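Local coordinates for Alr1010 protein (PDB 3URG), which probably binds calcium, and holds a sodium ion in this crystal form, at residues 22-27 with 136-141; 36-41 with 50-55; 59-64 with 127-132. All coordinates share one frame; numbering follows the deposited sequence.

Interaction 1 of 3, residues 22-27 with 136-141; sequences ASVERD and WLYWLA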
loop_
_atom_site.group_PDB
_atom_site.type_symbol
_atom_site.label_atom_id
_atom_site.label_comp_id
_atom_site.label_asym_id
_atom_site.label_seq_id
_atom_site.Cartn_x
_atom_site.Cartn_y
_atom_site.Cartn_z
ATOM N N ALA A 22 13.119 -8.100 -10.955
ATOM C CA ALA A 22 13.330 -7.114 -9.898
ATOM C C ALA A 22 14.000 -5.841 -10.418
ATOM O O ALA A 22 14.934 -5.906 -11.216
ATOM C CB ALA A 22 14.162 -7.723 -8.767
ATOM N N SER A 23 13.540 -4.686 -9.942
ATOM C CA SER A 23 14.123 -3.409 -10.355
ATOM C C SER A 23 15.017 -2.819 -9.269
ATOM O O SER A 23 15.696 -1.818 -9.492
ATOM C CB SER A 23 13.030 -2.405 -10.751
ATOM O OG SER A 23 12.384 -1.856 -9.612
ATOM N N VAL A 24 15.009 -3.441 -8.093
ATOM C CA VAL A 24 15.906 -3.042 -7.013
ATOM C C VAL A 24 16.613 -4.259 -6.428
ATOM O O VAL A 24 16.127 -5.389 -6.534
ATOM C CB VAL A 24 15.162 -2.284 -5.895
ATOM C CG1 VAL A 24 14.364 -1.126 -6.480
ATOM C CG2 VAL A 24 14.247 -3.226 -5.125
ATOM N N GLU A 25 17.772 -4.031 -5.823
ATOM C CA GLU A 25 18.518 -5.118 -5.206
ATOM C C GLU A 25 17.845 -5.526 -3.904
ATOM O O GLU A 25 17.076 -4.758 -3.323
ATOM C CB GLU A 25 19.962 -4.691 -4.934
ATOM C CG GLU A 25 20.784 -4.423 -6.191
ATOM C CD GLU A 25 21.123 -5.693 -6.958
ATOM O OE1 GLU A 25 22.301 -5.855 -7.341
ATOM O OE2 GLU A 25 20.219 -6.529 -7.174
ATOM N N ARG A 26 18.131 -6.739 -3.450
ATOM C CA ARG A 26 17.622 -7.192 -2.166
ATOM C C ARG A 26 17.975 -6.195 -1.070
ATOM O O ARG A 26 19.088 -5.651 -1.041
ATOM C CB ARG A 26 18.187 -8.571 -1.823
ATOM C CG ARG A 26 17.429 -9.717 -2.475
ATOM C CD ARG A 26 18.051 -11.063 -2.124
ATOM N NE ARG A 26 17.881 -11.398 -0.709
ATOM C CZ ARG A 26 16.906 -12.170 -0.238
ATOM N NH1 ARG A 26 16.003 -12.670 -1.074
ATOM N NH2 ARG A 26 16.820 -12.436 1.062
ATOM N N ASP A 27 17.014 -5.936 -0.188
ATOM C CA ASP A 27 17.267 -5.188 1.037
ATOM C C ASP A 27 16.980 -6.154 2.178
ATOM O O ASP A 27 15.819 -6.463 2.450
ATOM C CB ASP A 27 16.355 -3.953 1.134
ATOM C CG ASP A 27 16.588 -3.145 2.415
ATOM O OD1 ASP A 27 16.866 -3.739 3.473
ATOM O OD2 ASP A 27 16.486 -1.909 2.363
ATOM N N TRP A 136 6.022 -2.151 1.282
ATOM C CA TRP A 136 5.089 -2.566 0.234
ATOM C C TRP A 136 5.641 -2.173 -1.138
ATOM O O TRP A 136 5.649 -2.976 -2.066
ATOM C CB TRP A 136 3.699 -1.942 0.472
ATOM C CG TRP A 136 2.722 -2.186 -0.654
ATOM C CD1 TRP A 136 2.094 -1.241 -1.409
ATOM C CD2 TRP A 136 2.276 -3.458 -1.151
ATOM N NE1 TRP A 136 1.280 -1.838 -2.338
ATOM C CE2 TRP A 136 1.374 -3.200 -2.205
ATOM C CE3 TRP A 136 2.555 -4.786 -0.810
ATOM C CZ2 TRP A 136 0.742 -4.219 -2.920
ATOM C CZ3 TRP A 136 1.913 -5.808 -1.526
ATOM C CH2 TRP A 136 1.029 -5.514 -2.569
ATOM N N LEU A 137 6.105 -0.930 -1.263
ATOM C CA LEU A 137 6.757 -0.487 -2.495
ATOM C C LEU A 137 7.958 -1.374 -2.859
ATOM O O LEU A 137 8.191 -1.683 -4.033
ATOM C CB LEU A 137 7.188 0.978 -2.368
ATOM C CG LEU A 137 6.005 1.943 -2.236
ATOM C CD1 LEU A 137 6.465 3.394 -2.047
ATOM C CD2 LEU A 137 5.110 1.811 -3.460
ATOM N N TYR A 138 8.712 -1.793 -1.847
ATOM C CA TYR A 138 9.841 -2.686 -2.071
ATOM C C TYR A 138 9.397 -4.050 -2.612
ATOM O O TYR A 138 9.969 -4.564 -3.569
ATOM C CB TYR A 138 10.642 -2.861 -0.773
ATOM C CG TYR A 138 11.663 -3.982 -0.841
ATOM C CD1 TYR A 138 11.390 -5.228 -0.292
ATOM C CD2 TYR A 138 12.912 -3.781 -1.429
ATOM C CE1 TYR A 138 12.325 -6.266 -0.354
ATOM C CE2 TYR A 138 13.852 -4.808 -1.484
ATOM C CZ TYR A 138 13.551 -6.047 -0.951
ATOM O OH TYR A 138 14.487 -7.069 -1.007
ATOM N N TRP A 139 8.386 -4.635 -1.980
ATOM C CA TRP A 139 7.821 -5.906 -2.424
ATOM C C TRP A 139 7.461 -5.862 -3.918
ATOM O O TRP A 139 7.782 -6.783 -4.678
ATOM C CB TRP A 139 6.597 -6.228 -1.548
ATOM C CG TRP A 139 5.715 -7.375 -1.981
ATOM C CD1 TRP A 139 4.679 -7.318 -2.861
ATOM C CD2 TRP A 139 5.749 -8.722 -1.487
ATOM N NE1 TRP A 139 4.082 -8.555 -2.971
ATOM C CE2 TRP A 139 4.717 -9.428 -2.131
ATOM C CE3 TRP A 139 6.563 -9.403 -0.570
ATOM C CZ2 TRP A 139 4.484 -10.783 -1.899
ATOM C CZ3 TRP A 139 6.322 -10.742 -0.339
ATOM C CH2 TRP A 139 5.295 -11.416 -0.998
ATOM N N LEU A 140 6.817 -4.777 -4.342
ATOM C CA LEU A 140 6.394 -4.639 -5.741
ATOM C C LEU A 140 7.603 -4.456 -6.656
ATOM O O LEU A 140 7.707 -5.093 -7.697
ATOM C CB LEU A 140 5.450 -3.446 -5.886
ATOM C CG LEU A 140 4.093 -3.648 -5.210
ATOM C CD1 LEU A 140 3.266 -2.372 -5.239
ATOM C CD2 LEU A 140 3.349 -4.789 -5.883
ATOM N N ALA A 141 8.523 -3.597 -6.237
ATOM C CA ALA A 141 9.751 -3.352 -6.982
ATOM C C ALA A 141 10.534 -4.648 -7.212
ATOM O O ALA A 141 11.198 -4.813 -8.239
ATOM C CB ALA A 141 10.611 -2.346 -6.240
#
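Y138 reaches out from helix 127-141 and lays its ring along the segment 22-27. From CB, CG stands anti to the backbone N (chi1 168°), which carries the ring off the helix to the loop. The first ring atom to meet the loop is Y138 CD2, which touches V24 CG2 at 4.0 Å. Further out, Y138 CE2 has E25 O at the ring edge, in the plane, and D27 CB 3.7 Å away. CZ lies next to D27 N. At the tip, D27 N donates to Y138 OH over 2.9 Å, and the bond is nearly straight (169°). OH also has a hydrogen bond with E31 OE2, so this hydroxyl oxygen of the buried Y138 is gripped from the loop and from helix 28-39. The loop here leads into that helix. D27 is its N-cap residue, and D27 OD1 accepts from R30 N in the first turn. The contact therefore joins the start of helix 28-39 to the last turn of helix 127-141. That last turn is held by S23. S23 N donates to A141 O over 2.9 Å, close to straight, while S23 OG makes only a weak bond to the same oxygen. A22 CA adds a CA-H...O contact to A141 O at 3.5 Å. Between the two polar ends, the CB of A141 packs against both methyls of V24, with V24 CG2 at 3.9 Å.

Interaction 2 of 3, residues 36-41 with 50-55; sequences TEIIVD and MGWYYY. With MNB (5-mercapto-2-nitro-benzoic acid), chain B.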
loop_
_atom_site.group_PDB
_atom_site.type_symbol
_atom_site.label_atom_id
_atom_site.label_comp_id
_atom_site.label_asym_id
_atom_site.label_seq_id
_atom_site.Cartn_x
_atom_site.Cartn_y
_atom_site.Cartn_z
ATOM N N THR A 36 9.280 -12.442 8.702
ATOM C CA THR A 36 8.996 -12.798 10.088
ATOM C C THR A 36 7.766 -12.111 10.660
ATOM O O THR A 36 7.182 -12.592 11.636
ATOM C CB THR A 36 10.224 -12.535 11.021
ATOM O OG1 THR A 36 10.484 -11.130 11.097
ATOM C CG2 THR A 36 11.442 -13.227 10.488
ATOM N N GLU A 37 7.402 -10.986 10.072
ATOM C CA GLU A 37 6.307 -10.163 10.557
ATOM C C GLU A 37 5.111 -10.258 9.641
ATOM O O GLU A 37 4.031 -10.200 10.108
ATOM C CB GLU A 37 6.740 -8.722 10.798
ATOM C CG GLU A 37 7.987 -8.621 11.614
ATOM C CD GLU A 37 8.210 -7.265 12.202
ATOM O OE1 GLU A 37 7.243 -6.527 12.339
ATOM O OE2 GLU A 37 9.356 -6.932 12.533
ATOM N N ILE A 38 5.325 -10.459 8.359
ATOM C CA ILE A 38 4.253 -10.368 7.394
ATOM C C ILE A 38 3.673 -11.548 6.636
ATOM O O ILE A 38 2.476 -11.558 6.314
ATOM C CB ILE A 38 4.606 -9.358 6.279
ATOM C CG1 ILE A 38 5.068 -8.034 6.850
ATOM C CG2 ILE A 38 3.459 -9.161 5.357
ATOM C CD1 ILE A 38 5.508 -7.072 5.829
ATOM N N ILE A 39 4.601 -12.352 6.150
ATOM C CA ILE A 39 4.315 -13.582 5.491
ATOM C C ILE A 39 4.180 -14.697 6.506
ATOM O O ILE A 39 3.231 -15.419 6.482
ATOM C CB ILE A 39 5.375 -13.899 4.462
ATOM C CG1 ILE A 39 5.380 -12.852 3.365
ATOM C CG2 ILE A 39 5.139 -15.235 3.884
ATOM C CD1 ILE A 39 4.178 -12.818 2.583
ATOM N N VAL A 40 5.116 -14.781 7.436
ATOM C CA VAL A 40 5.029 -15.738 8.528
ATOM C C VAL A 40 4.828 -17.147 7.945
ATOM O O VAL A 40 5.605 -17.567 7.149
ATOM C CB VAL A 40 4.025 -15.327 9.574
ATOM C CG1 VAL A 40 4.200 -16.111 10.786
ATOM C CG2 VAL A 40 4.205 -13.910 9.918
ATOM N N ASP A 41 3.780 -17.851 8.324
ATOM C CA ASP A 41 3.549 -19.196 7.809
ATOM C C ASP A 41 2.725 -19.293 6.533
ATOM O O ASP A 41 2.331 -20.357 6.147
ATOM C CB ASP A 41 2.953 -20.086 8.876
ATOM C CG ASP A 41 3.865 -20.275 10.027
ATOM O OD1 ASP A 41 5.055 -20.305 9.825
ATOM O OD2 ASP A 41 3.403 -20.395 11.147
ATOM N N MET A 50 -3.453 -11.963 2.590
ATOM C CA MET A 50 -4.039 -11.660 3.896
ATOM C C MET A 50 -2.982 -11.134 4.868
ATOM O O MET A 50 -3.212 -10.152 5.580
ATOM C CB MET A 50 -4.728 -12.891 4.483
ATOM C CG MET A 50 -5.510 -12.619 5.766
ATOM S SD MET A 50 -5.995 -14.156 6.594
ATOM C CE MET A 50 -4.424 -14.743 7.191
ATOM N N GLY A 51 -1.823 -11.780 4.890
ATOM C CA GLY A 51 -0.720 -11.309 5.711
ATOM C C GLY A 51 -0.394 -9.847 5.448
ATOM O O GLY A 51 -0.221 -9.048 6.376
ATOM N N TRP A 52 -0.296 -9.474 4.182
ATOM C CA TRP A 52 0.029 -8.086 3.862
ATOM C C TRP A 52 -1.103 -7.140 4.272
ATOM O O TRP A 52 -0.858 -6.026 4.726
ATOM C CB TRP A 52 0.317 -7.933 2.366
ATOM C CG TRP A 52 1.759 -8.097 2.030
ATOM C CD1 TRP A 52 2.371 -9.211 1.521
ATOM C CD2 TRP A 52 2.784 -7.114 2.194
ATOM N NE1 TRP A 52 3.716 -8.966 1.344
ATOM C CE2 TRP A 52 3.991 -7.688 1.758
ATOM C CE3 TRP A 52 2.796 -5.805 2.664
ATOM C CZ2 TRP A 52 5.197 -6.992 1.783
ATOM C CZ3 TRP A 52 3.993 -5.121 2.692
ATOM C CH2 TRP A 52 5.171 -5.708 2.249
ATOM N N TYR A 53 -2.347 -7.581 4.089
ATOM C CA TYR A 53 -3.499 -6.735 4.392
ATOM C C TYR A 53 -3.520 -6.384 5.880
ATOM O O TYR A 53 -3.633 -5.213 6.253
ATOM C CB TYR A 53 -4.816 -7.425 3.987
ATOM C CG TYR A 53 -6.046 -6.552 4.171
ATOM C CD1 TYR A 53 -6.490 -5.719 3.145
ATOM C CD2 TYR A 53 -6.756 -6.555 5.365
ATOM C CE1 TYR A 53 -7.616 -4.916 3.300
ATOM C CE2 TYR A 53 -7.889 -5.741 5.532
ATOM C CZ TYR A 53 -8.307 -4.935 4.495
ATOM O OH TYR A 53 -9.420 -4.143 4.652
ATOM N N TYR A 54 -3.427 -7.406 6.724
ATOM C CA TYR A 54 -3.383 -7.209 8.175
ATOM C C TYR A 54 -2.149 -6.440 8.627
ATOM O O TYR A 54 -2.222 -5.616 9.540
ATOM C CB TYR A 54 -3.448 -8.552 8.924
ATOM C CG TYR A 54 -4.820 -9.219 8.863
ATOM C CD1 TYR A 54 -5.977 -8.456 8.804
ATOM C CD2 TYR A 54 -4.950 -10.610 8.886
ATOM C CE1 TYR A 54 -7.230 -9.050 8.751
ATOM C CE2 TYR A 54 -6.205 -11.216 8.840
ATOM C CZ TYR A 54 -7.339 -10.430 8.775
ATOM O OH TYR A 54 -8.588 -11.015 8.728
ATOM N N TYR A 55 -1.006 -6.710 8.013
ATOM C CA TYR A 55 0.192 -5.976 8.407
ATOM C C TYR A 55 -0.001 -4.472 8.162
ATOM O O TYR A 55 0.224 -3.654 9.051
ATOM C CB TYR A 55 1.449 -6.508 7.706
ATOM C CG TYR A 55 2.677 -5.623 7.884
ATOM C CD1 TYR A 55 3.430 -5.647 9.060
ATOM C CD2 TYR A 55 3.086 -4.774 6.864
ATOM C CE1 TYR A 55 4.562 -4.840 9.209
ATOM C CE2 TYR A 55 4.210 -3.970 7.005
ATOM C CZ TYR A 55 4.940 -4.005 8.169
ATOM O OH TYR A 55 6.051 -3.188 8.268
HETATM C C6 MNB B . -9.554 -11.644 2.905
HETATM C C1 MNB B . -10.069 -12.885 2.710
HETATM C C2 MNB B . -9.208 -13.926 2.232
HETATM C C3 MNB B . -7.830 -13.639 1.965
HETATM C C4 MNB B . -7.308 -12.351 2.165
HETATM C C5 MNB B . -8.131 -11.367 2.623
HETATM S S5 MNB B . -7.509 -9.753 2.910
HETATM C C10 MNB B . -11.526 -13.052 3.018
HETATM O O12 MNB B . -12.109 -14.096 2.817
HETATM O O11 MNB B . -12.259 -11.967 3.437
HETATM N N7 MNB B . -9.630 -15.278 1.982
HETATM O O9 MNB B . -8.774 -16.133 1.507
HETATM O O8 MNB B . -10.816 -15.691 2.286
#
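I38 sends its two branches to two different rings of the segment 50-55. I38 CG2 lies anti to the backbone N and sits over the five-membered ring of W52, 3.8 Å from its centroid and only 5° off the normal. This is a CH-pi contact. The other branch leaves beside the backbone N (chi1 -50°) and runs on extended. It brings I38 CD1 over the face of the Y55 ring, 3.6 Å from the centroid and 16° off the normal. I38 CG1 lies along the same ring, 3.5 Å from Y55 CG. I38 CD1 also reaches the six-membered part of the indole, with W52 CH2 at 3.8 Å. I38 thus fills the angle between the two aromatic groups. I39 bends at chi2 and turns I39 CD1 to the indole near W52 NE1, 4.1 Å away, in an oblique approach. G51, which has no side chain, lies where the two backbones come closest. G51 CA makes a bent CA-H...O contact with I38 O at 3.3 Å. W52 continues into the core, where its ring meets W136 and W139 edge-to-face. On another side of the helix, M50 CB touches C4 of the 5-mercapto-2-nitro-benzoic acid at 3.5 Å, and Y53 lies beside its sulfur S5. E46, D91 and C94 complete that pocket. The two successive helices form a helical hairpin: the wider, pi-type last turn of helix 28-39, at 36-39, packs on helix 45-59 at G51, with the two methyls of I38 over the faces of W52 and Y55.

Interaction 3 of 3, residues 59-64 with 127-132; sequences TLEFPF and DDTQEA. With NA (sodium ion), chain C.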
loop_
_atom_site.group_PDB
_atom_site.type_symbol
_atom_site.label_atom_id
_atom_site.label_comp_id
_atom_site.label_asym_id
_atom_site.label_seq_id
_atom_site.Cartn_x
_atom_site.Cartn_y
_atom_site.Cartn_z
ATOM N N THR A 59 -0.050 -1.467 10.820
ATOM C CA THR A 59 1.177 -0.684 10.908
ATOM C C THR A 59 1.029 0.763 10.401
ATOM O O THR A 59 1.665 1.671 10.923
ATOM C CB THR A 59 2.306 -1.394 10.156
ATOM O OG1 THR A 59 2.315 -2.784 10.531
ATOM C CG2 THR A 59 3.678 -0.761 10.465
ATOM N N LEU A 60 0.204 0.971 9.381
ATOM C CA LEU A 60 -0.068 2.325 8.897
ATOM C C LEU A 60 -0.856 3.053 9.978
ATOM O O LEU A 60 -1.778 2.501 10.524
ATOM C CB LEU A 60 -0.883 2.275 7.605
ATOM C CG LEU A 60 -0.233 1.566 6.417
ATOM C CD1 LEU A 60 -1.199 1.487 5.222
ATOM C CD2 LEU A 60 1.067 2.267 6.023
ATOM N N GLU A 61 -0.502 4.287 10.306
ATOM C CA GLU A 61 -1.276 5.014 11.314
ATOM C C GLU A 61 -2.334 5.922 10.692
ATOM O O GLU A 61 -2.025 7.024 10.273
ATOM C CB GLU A 61 -0.349 5.820 12.225
ATOM C CG GLU A 61 0.385 4.955 13.243
ATOM C CD GLU A 61 -0.570 4.220 14.179
ATOM O OE1 GLU A 61 -1.581 4.826 14.605
ATOM O OE2 GLU A 61 -0.308 3.035 14.485
ATOM N N PHE A 62 -3.579 5.455 10.633
ATOM C CA PHE A 62 -4.658 6.235 10.021
ATOM C C PHE A 62 -5.280 7.234 11.013
ATOM O O PHE A 62 -5.377 6.946 12.201
ATOM C CB PHE A 62 -5.764 5.316 9.503
ATOM C CG PHE A 62 -5.290 4.259 8.551
ATOM C CD1 PHE A 62 -4.856 4.593 7.280
ATOM C CD2 PHE A 62 -5.323 2.924 8.914
ATOM C CE1 PHE A 62 -4.438 3.610 6.392
ATOM C CE2 PHE A 62 -4.903 1.936 8.032
ATOM C CZ PHE A 62 -4.459 2.283 6.775
ATOM N N PRO A 63 -5.723 8.400 10.521
ATOM C CA PRO A 63 -5.645 8.802 9.120
ATOM C C PRO A 63 -4.360 9.559 8.889
ATOM O O PRO A 63 -3.776 10.057 9.829
ATOM C CB PRO A 63 -6.825 9.777 8.969
ATOM C CG PRO A 63 -7.240 10.148 10.404
ATOM C CD PRO A 63 -6.329 9.452 11.354
ATOM N N PHE A 64 -3.908 9.632 7.648
ATOM C CA PHE A 64 -2.753 10.458 7.339
ATOM C C PHE A 64 -2.982 11.112 5.987
ATOM O O PHE A 64 -3.878 10.718 5.239
ATOM C CB PHE A 64 -1.431 9.655 7.392
ATOM C CG PHE A 64 -1.343 8.527 6.384
ATOM C CD1 PHE A 64 -0.849 8.752 5.107
ATOM C CD2 PHE A 64 -1.720 7.237 6.734
ATOM C CE1 PHE A 64 -0.756 7.713 4.185
ATOM C CE2 PHE A 64 -1.627 6.198 5.828
ATOM C CZ PHE A 64 -1.146 6.436 4.550
ATOM N N ASP A 127 7.388 7.495 11.494
ATOM C CA ASP A 127 8.354 6.541 10.974
ATOM C C ASP A 127 7.766 5.185 10.609
ATOM O O ASP A 127 8.126 4.615 9.585
ATOM C CB ASP A 127 9.491 6.351 11.975
ATOM C CG ASP A 127 10.376 7.569 12.072
ATOM O OD1 ASP A 127 10.285 8.429 11.166
ATOM O OD2 ASP A 127 11.160 7.657 13.044
ATOM N N ASP A 128 6.879 4.660 11.447
ATOM C CA ASP A 128 6.344 3.319 11.208
ATOM C C ASP A 128 5.444 3.274 9.976
ATOM O O ASP A 128 5.407 2.274 9.257
ATOM C CB ASP A 128 5.603 2.811 12.444
ATOM C CG ASP A 128 6.539 2.588 13.629
ATOM O OD1 ASP A 128 7.750 2.360 13.390
ATOM O OD2 ASP A 128 6.069 2.649 14.788
ATOM N N THR A 129 4.714 4.357 9.729
ATOM C CA THR A 129 3.814 4.397 8.574
ATOM C C THR A 129 4.666 4.432 7.317
ATOM O O THR A 129 4.445 3.668 6.365
ATOM C CB THR A 129 2.895 5.655 8.617
ATOM O OG1 THR A 129 1.995 5.549 9.722
ATOM C CG2 THR A 129 2.083 5.796 7.342
ATOM N N GLN A 130 5.644 5.336 7.321
ATOM C CA GLN A 130 6.572 5.449 6.206
ATOM C C GLN A 130 7.260 4.107 5.916
ATOM O O GLN A 130 7.393 3.699 4.763
ATOM C CB GLN A 130 7.612 6.518 6.526
ATOM C CG GLN A 130 8.871 6.456 5.692
ATOM C CD GLN A 130 10.057 7.088 6.407
ATOM O OE1 GLN A 130 10.316 8.285 6.267
ATOM N NE2 GLN A 130 10.780 6.282 7.189
ATOM N N GLU A 131 7.714 3.428 6.967
ATOM C CA GLU A 131 8.371 2.136 6.795
ATOM C C GLU A 131 7.468 1.095 6.119
ATOM O O GLU A 131 7.890 0.408 5.178
ATOM C CB GLU A 131 8.860 1.616 8.145
ATOM C CG GLU A 131 9.607 0.294 8.063
ATOM C CD GLU A 131 10.130 -0.128 9.414
ATOM O OE1 GLU A 131 9.428 -0.892 10.107
ATOM O OE2 GLU A 131 11.238 0.318 9.785
ATOM N N ALA A 132 6.230 0.981 6.595
ATOM C CA ALA A 132 5.288 0.000 6.042
ATOM C C ALA A 132 4.981 0.300 4.581
ATOM O O ALA A 132 4.903 -0.595 3.753
ATOM C CB ALA A 132 4.005 -0.038 6.857
HETATM NA NA NA C . -3.776 1.223 11.527
HETATM O O HOH W 1 -4.795 3.524 12.645
HETATM O O HOH W 2 -2.838 0.505 14.011
HETATM O O HOH W 3 -6.465 0.275 11.491
#
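D128 is the first residue of the segment 127-132 to meet the loop. D128 O lies 3.7 Å from T59 CG2. T129 follows, with both branches of its side chain in contact. T129 OG1 stands beside the backbone N (chi1 -67°) and accepts from E61 N over 2.9 Å, with an N-H...O angle of 158°. D126 OD2 shares a second hydrogen bond with OG1, so the hydroxyl links the loop to the residue just before the helix. E61 CB lies against the same oxygen. The methyl branch, CG2, is anti to the backbone N. T129 CG2 sits over one face of F64, displaced toward the rim, in a CH-pi contact 4.2 Å from the centroid of the F64 ring. L60 CD2 touches it too, and also packs against T129 O. The loop crosses here from helix 45-59 to strand 64-72, the strand that F64 begins, and it passes along the first turns of helix 127-141. It also carries a metal site. L60 O binds the sodium ion at 2.6 Å, alongside D57 O and three waters. F62 N donates to one of those waters, which ties the next part of the loop to the metal's shell. At A132 the segment turns a buried methyl to the loop. A132 CB meets T59 CG2 at 3.7 Å and L60 CD2 at 3.8 Å.

From the N terminus, the loop 22-27 starts interaction 1 and leads into helix 28-39. The end of that helix pairs with helix 45-59 in interaction 2, closing a short helical hairpin. Helix 45-59 runs out into the loop 59-64, which opens interaction 3. The five-stranded antiparallel sheet follows, and helix 127-141 closes interaction 3 with its start and interaction 1 with its end. Interactions 2 and 3 come in series, and both nest inside the long loop of interaction 1. Helix 127-141 is shared by interactions 1 and 3. Interactions 1 and 2 touch through their tryptophans, and Y55 on A132 joins 2 and 3.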